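Local coordinates for protein putative thioesterase (Novosphingobium aromaticivorans, PDB 3CJY) that is a putative thioesterase of the double-hotdog type that probably hydrolyses acyl-CoA thioesters and also binds calcium, at residues 11-17 and 47-51; 29-33 and 138-143; 60-66 and 98-104; 117-122 and 241-247. One frame throughout, in Å; residues are numbered along the deposited sequence. Where two conformers were deposited one is given.

Overall arrangement
Two hotdog units make up the chain, and the four contacts hold different parts of it. Interaction 3 is the most regular, pairing strands 56-63 and 98-107 by backbone bonds, with several buried residues. Interaction 1 is partly buried and joins the end of helix 37-52 to a bulged strand corner through charges and calcium; its centre is about 17 Å from that of interaction 3, and both reach the same sheet. Interactions 2 and 4 fasten loops and lie on opposite sides of the chain's centre. Interaction 2 is a surface contact built round one carboxylate, whereas interaction 4 rests on a buried tryptophan and one glutamine amide. Interactions 3 and 4 also touch the second subunit.

Interaction 1: 11-17 and 47-51; sequences RQDDARY and VAAET. With CA (calcium ion), chain B.
The aromatic ring of Y17 lies against V47, whose CG1 methyl sits over one face, 3.7 Å from the ring centroid, in a CH-pi contact. The pair fastens the C-terminal part of helix 37-52, probably the long helix that a hotdog sheet wraps, to strand 16-20. A valine suits a helix position facing such a flat apolar surface, and a tyrosine can reach past it with a polar end. With CG anti to its carbonyl carbon (chi1 -56°), the Y17 ring is set against V47, and its OH donates to E50 OE1 at 2.9 Å. The ring and the carboxylate stand 89° apart, and OE1 uses its anti lone pair. Its syn lone pair is taken by R11 NE at 2.6 Å, a salt bridge tilted slightly from the guanidinium plane, so one oxygen is gripped from two directions. The terminal NH2 of R11 works on the loop, meeting D14 OD1 at 2.7 Å, nearly in the guanidinium plane. This positive group probably eases the gathering of D14 OD1 and E50 OE1, 5.9 Å apart. Behind it, Q12 and D13 both face R16 in a classic beta bulge where the chain turns at Q12. The short D14 carboxylate binds calcium with both OD1 and OD2. T51 meanwhile turns its OG1 back to V47 O, an acceptor already used by the T51 amide from the opposite face. The carbonyl oxygen of T51 itself, T51 O, binds the calcium at 2.3 Å, beside a coordinated water.

Interaction 2: 29-33 and 138-143; sequences PPGHA and AQDDNA
D140 OD2 receives the backbone N-H of G31 at 2.7 Å, in a nearly straight bond (162°) made on the anti lone pair of that oxygen. The other oxygen of the same carboxylate serves its own loop: OD1 accepts from N142 N at 2.9 Å, met on the anti side but about 29° out of the carboxylate plane. Because CG stands anti to the D140 backbone N (chi1 -177°), the group reaches across to the neighbouring loop while OD1 stays near the start of the turn that follows. The G31 amide belongs to a type II turn from P29 to H32. P30 suits the second position by its fixed phi, and G31 the third, where positive phi would press a CB against the preceding carbonyl. H32 N closes this turn on P29 O at 2.8 Å. Apolar contacts finish the contact at either end, P30 CD near A138 CB and A33 CB against A143 CB at 4.1 Å. Q139 OE1 accepts from G28 N, tying the loop to residues just before the turn. With an alanine here instead of D140, the G31 amide would probably lose its acceptor and the N142 amide its Asx-turn bond. An Asx turn inside the type I turn D140-A143, docked onto a proline-glycine type II turn, thus joins the loops of the two hotdog halves at the surface.

Interaction 3: 60-66 and 98-104; sequences SLQFVSF and RLVFHSG
The F101 ring carries L61 CD1 over one face in a CH-pi contact, 4.0 Å from its centroid, while L61 CD2 touches F101 CB at 3.6 Å and lies over a face of the F63 ring. On the other side of the paired strands the H102 ring meets V64 CG2 near its edge and Q62 CG obliquely, the latter 3.5 Å from H102 CE1. A branched leucine suits the first place because its two methyls serve two rings, CD1 on F101 and CD2 on F63. F101 holds CG between its backbone N and carbonyl carbon (chi1 68°), which keeps the ring close over its own strand with one face turned to L61 CD1. Between these layers runs an antiparallel pairing: S60 with G104 and Q62 with H102 are hydrogen-bonded pairs, L61 with S103 and F63 with F101 non-hydrogen-bonded ones. Q62 N reaches H102 O at 2.9 Å, nearly in line with the carbonyl. The regular pattern ends at V100 O, which V64 N (2.8 Å) and S65 N (3.2 Å) approach from the same face of its plane. Beyond it, R98 bends at chi3 and brings NH2 to F66 O at 2.9 Å, in the guanidinium plane. V100 and F101 both face G93, a classic beta bulge on the other flank of strand 98-107. Strand 203-211 continues the sheet beside strand 56-63. L61, F63 and F101 pack against helix 37-52, whereas Q62, V64 and H102 meet the second subunit, Q62 OE1 bonding Q58 of that chain.

Interaction 4: 117-122 and 241-247; sequences QWALAP and WDQSGRL. With GOL (glycerol), chain F.
This is a loop-on-hairpin contact: the end of strand 116-117 and the loop after it lie across the turn between strands 233-241 and 247-256 of the C-terminal hotdog half. Q117 also pairs in an antiparallel sheet with a strand of the second subunit. Q117 NE2 donates to G245 O at 3.0 Å, in the plane of both groups, and to A119 O in its own loop. Q117 OE1 takes L247 N at 2.9 Å, approached from above the amide's carbonyl plane. Full extension, with CG anti to the backbone N (chi1 -179°), gives this reach. W241 offers a broad surface beside it: A121 CA stands over its six-membered ring, 3.6 Å from the centroid, and small P122 over the same face, with L247 on the other. W241 NE1 bonds D223. G245 adopts positive phi, and D242 OD1 accepts from S244 N, an Asx turn, and from R246 N. A leucine in place of Q117 would probably leave the L247 amide without its acceptor, and G245 O and A119 O without their shared donor. One side-chain amide thus spends both donor and acceptor on main-chain groups, helped by a water bridging A121 N to G245 O and by apolar packing on W241.

Interaction 1: 11-17 and 47-51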
# COMPACT_ATOMS: atom_id res chain seq x y z
N ARG A 11 -15.11 -23.40 -5.46
CA ARG A 11 -14.49 -23.11 -6.75
C ARG A 11 -15.34 -23.64 -7.88
O ARG A 11 -15.72 -24.81 -7.89
CB ARG A 11 -13.12 -23.77 -6.77
CG ARG A 11 -12.25 -23.50 -7.96
CD ARG A 11 -11.02 -24.39 -7.80
NE ARG A 11 -9.79 -23.79 -8.29
CZ ARG A 11 -9.36 -23.86 -9.54
NH1 ARG A 11 -10.06 -24.52 -10.45
NH2 ARG A 11 -8.21 -23.27 -9.87
N GLN A 12 -15.69 -22.77 -8.82
CA GLN A 12 -16.48 -23.21 -9.96
C GLN A 12 -15.48 -23.67 -11.02
O GLN A 12 -15.69 -24.66 -11.72
CB GLN A 12 -17.37 -22.10 -10.49
CG GLN A 12 -17.94 -21.14 -9.42
CD GLN A 12 -18.78 -21.80 -8.36
OE1 GLN A 12 -18.53 -22.94 -7.94
NE2 GLN A 12 -19.78 -21.07 -7.88
N ASP A 13 -14.37 -22.94 -11.10
CA ASP A 13 -13.28 -23.27 -12.01
C ASP A 13 -12.02 -22.48 -11.69
O ASP A 13 -11.97 -21.76 -10.69
CB ASP A 13 -13.67 -23.01 -13.48
CG ASP A 13 -14.38 -21.69 -13.68
OD1 ASP A 13 -13.73 -20.63 -13.54
OD2 ASP A 13 -15.59 -21.72 -14.01
N ASP A 14 -11.00 -22.65 -12.52
CA ASP A 14 -9.81 -21.83 -12.36
C ASP A 14 -10.60 -20.51 -12.58
O ASP A 14 -11.65 -20.52 -13.24
CB ASP A 14 -8.79 -22.10 -13.50
CG ASP A 14 -7.32 -22.01 -13.06
OD1 ASP A 14 -6.87 -22.77 -12.16
OD2 ASP A 14 -6.55 -21.27 -13.72
N ALA A 15 -10.20 -19.40 -12.03
CA ALA A 15 -10.92 -18.16 -12.34
C ALA A 15 -12.24 -17.86 -11.61
O ALA A 15 -12.48 -16.70 -11.37
CB ALA A 15 -11.13 -18.01 -13.85
N ARG A 16 -13.11 -18.82 -11.28
CA ARG A 16 -14.38 -18.42 -10.62
C ARG A 16 -14.70 -19.17 -9.34
O ARG A 16 -14.77 -20.39 -9.31
CB ARG A 16 -15.55 -18.50 -11.58
CG ARG A 16 -15.41 -17.57 -12.76
N TYR A 17 -14.94 -18.38 -8.30
CA TYR A 17 -15.22 -18.88 -6.94
C TYR A 17 -16.39 -18.17 -6.29
O TYR A 17 -16.73 -17.07 -6.65
CB TYR A 17 -14.01 -18.68 -6.05
CG TYR A 17 -12.71 -19.27 -6.54
CD1 TYR A 17 -12.03 -18.69 -7.58
CD2 TYR A 17 -12.14 -20.34 -5.89
CE1 TYR A 17 -10.81 -19.18 -7.99
CE2 TYR A 17 -10.90 -20.87 -6.32
CZ TYR A 17 -10.25 -20.27 -7.36
OH TYR A 17 -9.06 -20.76 -7.81
N VAL A 47 -7.93 -16.97 -3.56
CA VAL A 47 -8.38 -17.40 -4.91
C VAL A 47 -7.27 -17.16 -5.95
O VAL A 47 -7.10 -17.95 -6.89
CB VAL A 47 -9.75 -16.77 -5.32
CG1 VAL A 47 -10.80 -17.23 -4.34
CG2 VAL A 47 -9.74 -15.22 -5.46
N ALA A 48 -6.51 -16.10 -5.76
CA ALA A 48 -5.38 -15.77 -6.65
C ALA A 48 -4.30 -16.85 -6.53
O ALA A 48 -3.85 -17.40 -7.53
CB ALA A 48 -4.77 -14.37 -6.33
N ALA A 49 -3.93 -17.18 -5.30
CA ALA A 49 -2.89 -18.21 -5.08
C ALA A 49 -3.36 -19.57 -5.59
O ALA A 49 -2.60 -20.34 -6.20
CB ALA A 49 -2.52 -18.27 -3.62
N GLU A 50 -4.64 -19.84 -5.40
CA GLU A 50 -5.22 -21.14 -5.78
C GLU A 50 -5.29 -21.25 -7.31
O GLU A 50 -5.06 -22.31 -7.91
CB GLU A 50 -6.60 -21.27 -5.11
CG GLU A 50 -6.90 -22.62 -4.44
CD GLU A 50 -7.55 -23.59 -5.35
OE1 GLU A 50 -8.11 -23.11 -6.36
OE2 GLU A 50 -7.50 -24.81 -5.06
N THR A 51 -5.60 -20.14 -7.95
CA THR A 51 -5.70 -20.13 -9.42
C THR A 51 -4.31 -20.15 -10.04
O THR A 51 -4.08 -20.91 -10.96
CB THR A 51 -6.42 -18.88 -9.90
OG1 THR A 51 -7.76 -18.93 -9.44
CG2 THR A 51 -6.39 -18.77 -11.42
CA CA B . -4.60 -22.45 -12.62
O HOH W 1 -3.99 -20.84 -14.14

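Interaction 2: 29-33 and 138-143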
# COMPACT_ATOMS: atom_id res chain seq x y z
N PRO A 29 -21.14 -2.17 13.55
CA PRO A 29 -21.84 -1.75 14.74
C PRO A 29 -23.29 -2.24 14.66
O PRO A 29 -23.77 -2.60 13.57
CB PRO A 29 -21.80 -0.23 14.67
CG PRO A 29 -21.69 0.10 13.22
CD PRO A 29 -21.04 -1.10 12.54
N PRO A 30 -23.96 -2.26 15.80
CA PRO A 30 -25.33 -2.71 15.86
C PRO A 30 -26.16 -2.09 14.77
O PRO A 30 -26.12 -0.87 14.56
CB PRO A 30 -25.77 -2.25 17.23
CG PRO A 30 -24.51 -2.24 18.05
CD PRO A 30 -23.47 -1.76 17.09
N GLY A 31 -26.85 -2.94 14.05
CA GLY A 31 -27.72 -2.52 12.99
C GLY A 31 -27.08 -2.73 11.66
O GLY A 31 -27.71 -2.57 10.61
N HIS A 32 -25.80 -3.06 11.72
CA HIS A 32 -25.02 -3.30 10.53
C HIS A 32 -24.18 -4.57 10.69
O HIS A 32 -23.63 -4.87 11.76
CB HIS A 32 -24.11 -2.12 10.25
CG HIS A 32 -24.82 -0.81 10.27
ND1 HIS A 32 -25.26 -0.22 11.45
CD2 HIS A 32 -25.22 0.02 9.28
CE1 HIS A 32 -25.89 0.90 11.17
NE2 HIS A 32 -25.88 1.07 9.86
N ALA A 33 -24.12 -5.30 9.59
CA ALA A 33 -23.34 -6.52 9.50
C ALA A 33 -22.93 -6.68 8.05
O ALA A 33 -23.78 -6.90 7.16
CB ALA A 33 -24.13 -7.68 9.94
N ALA A 138 -18.28 -1.83 19.83
CA ALA A 138 -19.53 -2.60 19.89
C ALA A 138 -19.84 -3.12 18.49
O ALA A 138 -19.66 -2.43 17.51
CB ALA A 138 -20.67 -1.74 20.40
N GLN A 139 -20.32 -4.36 18.45
CA GLN A 139 -20.65 -5.05 17.21
C GLN A 139 -22.09 -5.55 17.25
O GLN A 139 -22.62 -5.88 18.30
CB GLN A 139 -19.72 -6.24 17.02
CG GLN A 139 -18.21 -5.85 16.87
CD GLN A 139 -17.92 -5.22 15.55
OE1 GLN A 139 -17.86 -5.90 14.53
NE2 GLN A 139 -17.74 -3.89 15.54
N ASP A 140 -22.68 -5.55 16.07
CA ASP A 140 -24.01 -6.11 15.87
C ASP A 140 -23.92 -7.56 16.34
O ASP A 140 -22.94 -8.21 16.13
CB ASP A 140 -24.39 -6.00 14.40
CG ASP A 140 -25.79 -6.49 14.11
OD1 ASP A 140 -25.97 -7.71 13.93
OD2 ASP A 140 -26.71 -5.64 14.07
N ASP A 141 -24.96 -8.08 16.97
CA ASP A 141 -24.92 -9.45 17.50
C ASP A 141 -24.80 -10.54 16.44
O ASP A 141 -24.43 -11.69 16.74
CB ASP A 141 -26.04 -9.68 18.50
CG ASP A 141 -25.76 -8.96 19.83
OD1 ASP A 141 -24.62 -8.42 19.99
OD2 ASP A 141 -26.66 -8.94 20.68
N ASN A 142 -25.04 -10.15 15.20
CA ASN A 142 -24.95 -11.06 14.04
C ASN A 142 -23.64 -10.87 13.25
O ASN A 142 -23.40 -11.51 12.23
CB ASN A 142 -26.19 -10.80 13.15
CG ASN A 142 -27.51 -10.86 13.95
OD1 ASN A 142 -28.29 -9.87 14.02
ND2 ASN A 142 -27.73 -11.98 14.59
N ALA A 143 -22.80 -9.95 13.74
CA ALA A 143 -21.49 -9.64 13.12
C ALA A 143 -20.48 -10.16 14.12
O ALA A 143 -20.10 -9.47 15.05
CB ALA A 143 -21.33 -8.13 12.88

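Interaction 3: 60-66 and 98-104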
# COMPACT_ATOMS: atom_id res chain seq x y z
N SER A 60 -3.25 -5.43 -3.41
CA SER A 60 -3.99 -4.22 -3.06
C SER A 60 -5.41 -4.41 -3.51
O SER A 60 -5.65 -4.96 -4.58
CB SER A 60 -3.41 -2.95 -3.71
OG SER A 60 -2.07 -2.72 -3.25
N LEU A 61 -6.34 -3.97 -2.67
CA LEU A 61 -7.77 -4.13 -2.99
C LEU A 61 -8.49 -2.83 -2.68
O LEU A 61 -8.25 -2.23 -1.63
CB LEU A 61 -8.31 -5.29 -2.15
CG LEU A 61 -9.77 -5.78 -2.19
CD1 LEU A 61 -9.84 -7.20 -1.72
CD2 LEU A 61 -10.66 -4.88 -1.34
N GLN A 62 -9.33 -2.41 -3.63
CA GLN A 62 -10.13 -1.18 -3.51
C GLN A 62 -11.55 -1.55 -3.23
O GLN A 62 -12.10 -2.40 -3.91
CB GLN A 62 -10.10 -0.37 -4.83
CG GLN A 62 -8.72 -0.27 -5.43
CD GLN A 62 -7.73 0.48 -4.51
OE1 GLN A 62 -8.04 1.59 -4.04
NE2 GLN A 62 -6.53 -0.10 -4.29
N PHE A 63 -12.14 -0.98 -2.19
CA PHE A 63 -13.53 -1.27 -1.84
C PHE A 63 -14.45 -0.31 -2.57
O PHE A 63 -14.34 0.91 -2.41
CB PHE A 63 -13.78 -1.16 -0.33
CG PHE A 63 -13.01 -2.15 0.51
CD1 PHE A 63 -13.34 -3.50 0.48
CD2 PHE A 63 -11.97 -1.74 1.31
CE1 PHE A 63 -12.65 -4.42 1.22
CE2 PHE A 63 -11.27 -2.65 2.07
CZ PHE A 63 -11.61 -3.98 2.02
N VAL A 64 -15.39 -0.88 -3.32
CA VAL A 64 -16.31 -0.12 -4.14
C VAL A 64 -17.65 -0.01 -3.48
O VAL A 64 -18.28 1.04 -3.50
CB VAL A 64 -16.43 -0.77 -5.53
CG1 VAL A 64 -17.45 0.00 -6.41
CG2 VAL A 64 -15.04 -0.87 -6.23
N SER A 65 -18.08 -1.11 -2.88
CA SER A 65 -19.37 -1.20 -2.20
C SER A 65 -19.35 -2.26 -1.11
O SER A 65 -18.46 -3.11 -1.06
CB SER A 65 -20.48 -1.51 -3.20
OG SER A 65 -21.74 -1.56 -2.57
N PHE A 66 -20.39 -2.24 -0.28
CA PHE A 66 -20.51 -3.15 0.86
C PHE A 66 -21.11 -4.49 0.47
O PHE A 66 -21.93 -4.59 -0.44
CB PHE A 66 -21.38 -2.55 2.01
CG PHE A 66 -20.65 -1.57 2.88
CD1 PHE A 66 -19.83 -2.00 3.91
CD2 PHE A 66 -20.82 -0.20 2.71
CE1 PHE A 66 -19.16 -1.10 4.75
CE2 PHE A 66 -20.14 0.72 3.54
CZ PHE A 66 -19.32 0.26 4.57
N ARG A 98 -23.06 -6.90 -9.00
CA ARG A 98 -22.61 -5.58 -8.55
C ARG A 98 -21.17 -5.65 -8.06
O ARG A 98 -20.85 -6.49 -7.25
CB ARG A 98 -23.49 -5.05 -7.40
CG ARG A 98 -23.04 -3.66 -6.85
CD ARG A 98 -23.89 -3.12 -5.65
NE ARG A 98 -23.56 -3.69 -4.33
CZ ARG A 98 -24.11 -4.79 -3.84
NH1 ARG A 98 -25.00 -5.46 -4.57
NH2 ARG A 98 -23.78 -5.24 -2.64
N LEU A 99 -20.32 -4.74 -8.53
CA LEU A 99 -18.92 -4.71 -8.07
C LEU A 99 -18.81 -4.20 -6.64
O LEU A 99 -19.27 -3.11 -6.30
CB LEU A 99 -18.08 -3.81 -8.97
CG LEU A 99 -16.57 -3.86 -8.80
CD1 LEU A 99 -16.02 -5.25 -9.16
CD2 LEU A 99 -15.93 -2.79 -9.65
N VAL A 100 -18.19 -5.02 -5.80
CA VAL A 100 -17.97 -4.66 -4.40
C VAL A 100 -16.49 -4.38 -4.10
O VAL A 100 -16.14 -3.61 -3.22
CB VAL A 100 -18.60 -5.67 -3.41
CG1 VAL A 100 -20.11 -5.68 -3.58
CG2 VAL A 100 -18.02 -7.06 -3.57
N PHE A 101 -15.61 -4.98 -4.90
CA PHE A 101 -14.17 -4.72 -4.80
C PHE A 101 -13.42 -5.22 -6.02
O PHE A 101 -13.91 -6.04 -6.75
CB PHE A 101 -13.52 -5.26 -3.48
CG PHE A 101 -13.46 -6.77 -3.36
CD1 PHE A 101 -12.57 -7.51 -4.10
CD2 PHE A 101 -14.27 -7.43 -2.47
CE1 PHE A 101 -12.53 -8.89 -3.99
CE2 PHE A 101 -14.25 -8.80 -2.38
CZ PHE A 101 -13.37 -9.52 -3.13
N HIS A 102 -12.25 -4.63 -6.26
CA HIS A 102 -11.32 -5.09 -7.28
C HIS A 102 -9.92 -5.02 -6.69
O HIS A 102 -9.61 -4.20 -5.83
CB HIS A 102 -11.45 -4.35 -8.60
CG HIS A 102 -10.99 -2.92 -8.53
ND1 HIS A 102 -9.70 -2.54 -8.86
CD2 HIS A 102 -11.64 -1.79 -8.18
CE1 HIS A 102 -9.58 -1.23 -8.68
NE2 HIS A 102 -10.75 -0.75 -8.28
N SER A 103 -9.05 -5.88 -7.19
CA SER A 103 -7.70 -6.00 -6.64
C SER A 103 -6.66 -6.40 -7.65
O SER A 103 -6.95 -6.98 -8.68
CB SER A 103 -7.70 -7.02 -5.52
OG SER A 103 -8.04 -8.26 -6.05
N GLY A 104 -5.43 -6.10 -7.27
CA GLY A 104 -4.22 -6.47 -8.02
C GLY A 104 -3.29 -7.17 -7.07
O GLY A 104 -3.03 -6.71 -5.97

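Interaction 4: 117-122 and 241-247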
# COMPACT_ATOMS: atom_id res chain seq x y z
N GLN A 117 15.94 -9.66 7.40
CA GLN A 117 15.09 -8.73 8.15
C GLN A 117 15.96 -7.64 8.79
O GLN A 117 16.83 -7.91 9.63
CB GLN A 117 14.28 -9.45 9.21
CG GLN A 117 13.37 -8.57 10.02
CD GLN A 117 12.55 -9.33 11.03
OE1 GLN A 117 11.98 -10.37 10.71
NE2 GLN A 117 12.50 -8.83 12.25
N TRP A 118 15.65 -6.40 8.41
CA TRP A 118 16.35 -5.19 8.94
C TRP A 118 15.57 -4.56 10.10
O TRP A 118 16.16 -3.99 11.04
CB TRP A 118 16.51 -4.15 7.82
CG TRP A 118 17.44 -4.55 6.74
CD1 TRP A 118 18.78 -4.29 6.69
CD2 TRP A 118 17.14 -5.32 5.56
NE1 TRP A 118 19.33 -4.81 5.54
CE2 TRP A 118 18.34 -5.41 4.81
CE3 TRP A 118 15.97 -5.87 5.03
CZ2 TRP A 118 18.40 -6.08 3.61
CZ3 TRP A 118 16.03 -6.54 3.83
CH2 TRP A 118 17.24 -6.60 3.11
N ALA A 119 14.25 -4.72 10.06
CA ALA A 119 13.35 -4.14 11.07
C ALA A 119 13.42 -4.94 12.34
O ALA A 119 13.55 -6.18 12.32
CB ALA A 119 11.92 -4.10 10.58
N LEU A 120 13.38 -4.21 13.45
CA LEU A 120 13.33 -4.79 14.77
C LEU A 120 11.96 -4.55 15.42
O LEU A 120 11.43 -3.42 15.43
CB LEU A 120 14.43 -4.16 15.63
CG LEU A 120 14.68 -4.61 17.06
CD1 LEU A 120 15.18 -6.07 17.14
CD2 LEU A 120 15.71 -3.66 17.74
N ALA A 121 11.43 -5.63 16.00
CA ALA A 121 10.14 -5.60 16.68
C ALA A 121 10.14 -4.65 17.89
O ALA A 121 11.16 -4.53 18.60
CB ALA A 121 9.73 -7.02 17.12
N PRO A 122 9.01 -3.97 18.14
CA PRO A 122 8.99 -3.11 19.33
C PRO A 122 9.06 -3.96 20.60
O PRO A 122 8.59 -5.10 20.61
CB PRO A 122 7.65 -2.39 19.23
CG PRO A 122 6.77 -3.31 18.38
CD PRO A 122 7.72 -3.95 17.41
N TRP A 241 3.89 -9.10 13.22
CA TRP A 241 4.98 -9.91 13.68
C TRP A 241 4.50 -11.19 14.33
O TRP A 241 3.38 -11.27 14.88
CB TRP A 241 5.80 -9.16 14.75
CG TRP A 241 6.09 -7.72 14.51
CD1 TRP A 241 5.26 -6.66 14.80
CD2 TRP A 241 7.33 -7.15 14.05
NE1 TRP A 241 5.89 -5.48 14.50
CE2 TRP A 241 7.16 -5.76 14.03
CE3 TRP A 241 8.55 -7.69 13.58
CZ2 TRP A 241 8.17 -4.89 13.60
CZ3 TRP A 241 9.56 -6.80 13.17
CH2 TRP A 241 9.34 -5.43 13.16
N ASP A 242 5.37 -12.22 14.36
CA ASP A 242 5.07 -13.39 15.19
C ASP A 242 5.41 -13.10 16.64
O ASP A 242 5.74 -11.97 17.01
CB ASP A 242 5.69 -14.70 14.71
CG ASP A 242 7.18 -14.77 14.84
OD1 ASP A 242 7.79 -13.83 15.38
OD2 ASP A 242 7.72 -15.81 14.39
N GLN A 243 5.38 -14.11 17.49
CA GLN A 243 5.63 -13.86 18.92
C GLN A 243 7.12 -13.70 19.27
O GLN A 243 7.50 -13.28 20.35
CB GLN A 243 4.99 -14.99 19.77
CG GLN A 243 5.01 -14.72 21.27
CD GLN A 243 4.39 -15.84 22.10
OE1 GLN A 243 3.61 -16.63 21.60
NE2 GLN A 243 4.76 -15.91 23.38
N SER A 244 7.96 -14.00 18.29
CA SER A 244 9.40 -14.01 18.46
C SER A 244 10.16 -12.93 17.74
O SER A 244 11.38 -13.03 17.61
CB SER A 244 9.94 -15.37 17.98
OG SER A 244 9.30 -16.41 18.69
N GLY A 245 9.45 -11.94 17.23
CA GLY A 245 10.08 -10.81 16.60
C GLY A 245 10.33 -10.93 15.11
O GLY A 245 11.00 -10.06 14.54
N ARG A 246 9.75 -11.95 14.47
CA ARG A 246 9.91 -12.09 13.01
C ARG A 246 8.79 -11.36 12.33
O ARG A 246 7.62 -11.48 12.73
CB ARG A 246 9.94 -13.55 12.59
CG ARG A 246 10.07 -13.72 11.05
CD ARG A 246 10.40 -15.17 10.61
NE ARG A 246 9.41 -16.15 11.02
CZ ARG A 246 8.41 -16.60 10.27
NH1 ARG A 246 8.23 -16.15 9.05
NH2 ARG A 246 7.56 -17.50 10.77
N LEU A 247 9.17 -10.56 11.33
CA LEU A 247 8.22 -9.79 10.56
C LEU A 247 7.59 -10.70 9.48
O LEU A 247 8.30 -11.32 8.68
CB LEU A 247 8.90 -8.57 9.96
CG LEU A 247 8.04 -7.55 9.21
CD1 LEU A 247 8.79 -6.18 9.16
CD2 LEU A 247 7.61 -7.98 7.85
C1 GOL F . 7.86 -7.98 20.68
O1 GOL F . 8.98 -7.91 21.53
C2 GOL F . 7.82 -9.34 20.01
O2 GOL F . 9.15 -9.83 19.92
C3 GOL F . 7.20 -9.18 18.62
O3 GOL F . 7.27 -10.39 17.94
O HOH W 2 11.13 -10.99 8.13
O HOH W 3 12.56 -8.24 15.73